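PDB 5Z5C: cysteine synthase from Fusobacterium nucleatum subsp. nucleatum, which probably makes cysteine and breaks it down with release of hydrogen sulfide, using pyridoxal 5'-phosphate as cofactor. Local coordinates for residues G79-G82 against I83-A87. Sequence-based numbering, arbitrary orientation.
With PLP (pyridoxal-5'-phosphate), chain G.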
loop_
_atom_site.group_PDB
_atom_site.type_symbol
_atom_site.label_atom_id
_atom_site.label_comp_id
_atom_site.label_asym_id
_atom_site.label_seq_id
_atom_site.Cartn_x
_atom_site.Cartn_y
_atom_site.Cartn_z
ATOM N N GLY B 79 3.094 -14.387 7.011
ATOM C CA GLY B 79 3.406 -13.383 6.005
ATOM C C GLY B 79 2.199 -12.757 5.317
ATOM O O GLY B 79 1.129 -12.616 5.906
ATOM N N ASN B 80 2.410 -12.367 4.061
ATOM C CA ASN B 80 1.379 -11.733 3.206
ATOM C C ASN B 80 0.096 -12.567 2.977
ATOM O O ASN B 80 -0.967 -12.020 2.731
ATOM C CB ASN B 80 2.001 -11.349 1.868
ATOM C CG ASN B 80 2.836 -10.077 1.940
ATOM O OD1 ASN B 80 2.501 -9.137 2.664
ATOM N ND2 ASN B 80 3.924 -10.030 1.165
ATOM N N THR B 81 0.189 -13.889 3.038
ATOM C CA THR B 81 -1.009 -14.745 2.910
ATOM C C THR B 81 -1.975 -14.618 4.097
ATOM O O THR B 81 -3.176 -14.502 3.899
ATOM C CB THR B 81 -0.589 -16.217 2.721
ATOM O OG1 THR B 81 0.199 -16.309 1.537
ATOM C CG2 THR B 81 -1.790 -17.112 2.587
ATOM N N GLY B 82 -1.436 -14.614 5.313
ATOM C CA GLY B 82 -2.245 -14.409 6.479
ATOM C C GLY B 82 -2.906 -13.045 6.417
ATOM O O GLY B 82 -4.096 -12.920 6.702
ATOM N N ILE B 83 -2.122 -12.037 6.001
ATOM C CA ILE B 83 -2.625 -10.667 5.931
ATOM C C ILE B 83 -3.801 -10.614 4.940
ATOM O O ILE B 83 -4.857 -10.125 5.278
ATOM C CB ILE B 83 -1.506 -9.652 5.566
ATOM C CG1 ILE B 83 -0.454 -9.555 6.683
ATOM C CG2 ILE B 83 -2.084 -8.268 5.351
ATOM C CD1 ILE B 83 0.839 -8.825 6.296
ATOM N N ALA B 84 -3.621 -11.189 3.764
ATOM C CA ALA B 84 -4.604 -11.145 2.685
ATOM C C ALA B 84 -5.926 -11.900 2.964
ATOM O O ALA B 84 -7.020 -11.393 2.680
ATOM C CB ALA B 84 -3.961 -11.668 1.413
ATOM N N PHE B 85 -5.806 -13.132 3.492
ATOM C CA PHE B 85 -6.980 -13.883 3.895
ATOM C C PHE B 85 -7.621 -13.236 5.113
ATOM O O PHE B 85 -8.840 -13.252 5.214
ATOM C CB PHE B 85 -6.678 -15.389 4.190
ATOM C CG PHE B 85 -6.592 -16.239 2.945
ATOM C CD1 PHE B 85 -7.738 -16.637 2.286
ATOM C CD2 PHE B 85 -5.356 -16.558 2.381
ATOM C CE1 PHE B 85 -7.667 -17.401 1.128
ATOM C CE2 PHE B 85 -5.276 -17.340 1.228
ATOM C CZ PHE B 85 -6.435 -17.764 0.605
ATOM N N SER B 86 -6.830 -12.711 6.059
ATOM C CA SER B 86 -7.436 -12.033 7.210
ATOM C C SER B 86 -8.370 -10.893 6.746
ATOM O O SER B 86 -9.559 -10.839 7.126
ATOM C CB SER B 86 -6.394 -11.514 8.179
ATOM O OG SER B 86 -5.642 -12.584 8.725
ATOM N N ALA B 87 -7.856 -10.032 5.872
ATOM C CA ALA B 87 -8.662 -8.901 5.363
ATOM C C ALA B 87 -9.854 -9.319 4.501
ATOM O O ALA B 87 -10.966 -8.832 4.705
ATOM C CB ALA B 87 -7.782 -7.920 4.583
HETATM N N1 PLP G . 7.425 -12.390 -2.085
HETATM C C2 PLP G . 6.595 -12.038 -1.077
HETATM C C2A PLP G . 6.754 -10.744 -0.329
HETATM C C3 PLP G . 5.499 -12.948 -0.700
HETATM O O3 PLP G . 4.655 -12.638 0.304
HETATM C C4 PLP G . 5.351 -14.223 -1.428
HETATM C C4A PLP G . 4.268 -15.166 -1.070
HETATM C C5 PLP G . 6.316 -14.496 -2.511
HETATM C C6 PLP G . 7.309 -13.554 -2.772
HETATM C C5A PLP G . 6.207 -15.792 -3.289
HETATM O O4P PLP G . 4.989 -15.900 -4.042
HETATM P P PLP G . 4.231 -17.308 -4.264
HETATM O O1P PLP G . 3.709 -17.686 -2.907
HETATM O O2P PLP G . 3.189 -17.006 -5.312
HETATM O O3P PLP G . 5.325 -18.207 -4.803
#
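Asn80 and Ile83 touch one turn apart at the start of helix 80-91, where the helix follows strand 73-76 in a beta-alpha-beta unit and Gly79 is the N-cap. From CB outward, Asn80 reaches toward the cofactor. Its CB already lies 3.3 Å from O3 of the cofactor, and CG sits beside the backbone N (chi1 -78°), which brings the amide to the rim of the pyridine ring, beside O3 and the methyl C2A. There the two branches part: ND2 gives O3 of PLP a hydrogen bond of 2.8 Å, bent to 153° at the hydrogen, while OD1, on the other branch, comes within 4.0 Å of CD1 of Ile83, the two side chains crossing at a slant. ND2 also donates to Asp303, and OD1 takes a weak bond from the dimethylated lysine at position 307.

The next turn is tied by backbone bonds, the straightest being Phe85 N to Thr81 O at 174°. Outside that bond the Thr81 and Phe85 side chains run alongside each other, the methyl CG2 lying in the plane of the ring at its edge, 3.6 Å from CD2. With CG2 placed there, OG1 is turned to Gln151. Further on, Gly82 O is gripped twice from opposite faces of its plane, by Ser86 N and by Ser86 OG at 2.6 Å; the hydroxyl thus folds back on its own helix, its proton directed at the carbonyl.

Bonded through ND2 to both O3 and Asp303, and more weakly through OD1, the buried amide is probably restricted in its rotation. Its N-H, together with the nearby helix N-terminus, would be expected to stabilise negative charge on O3 of the cofactor.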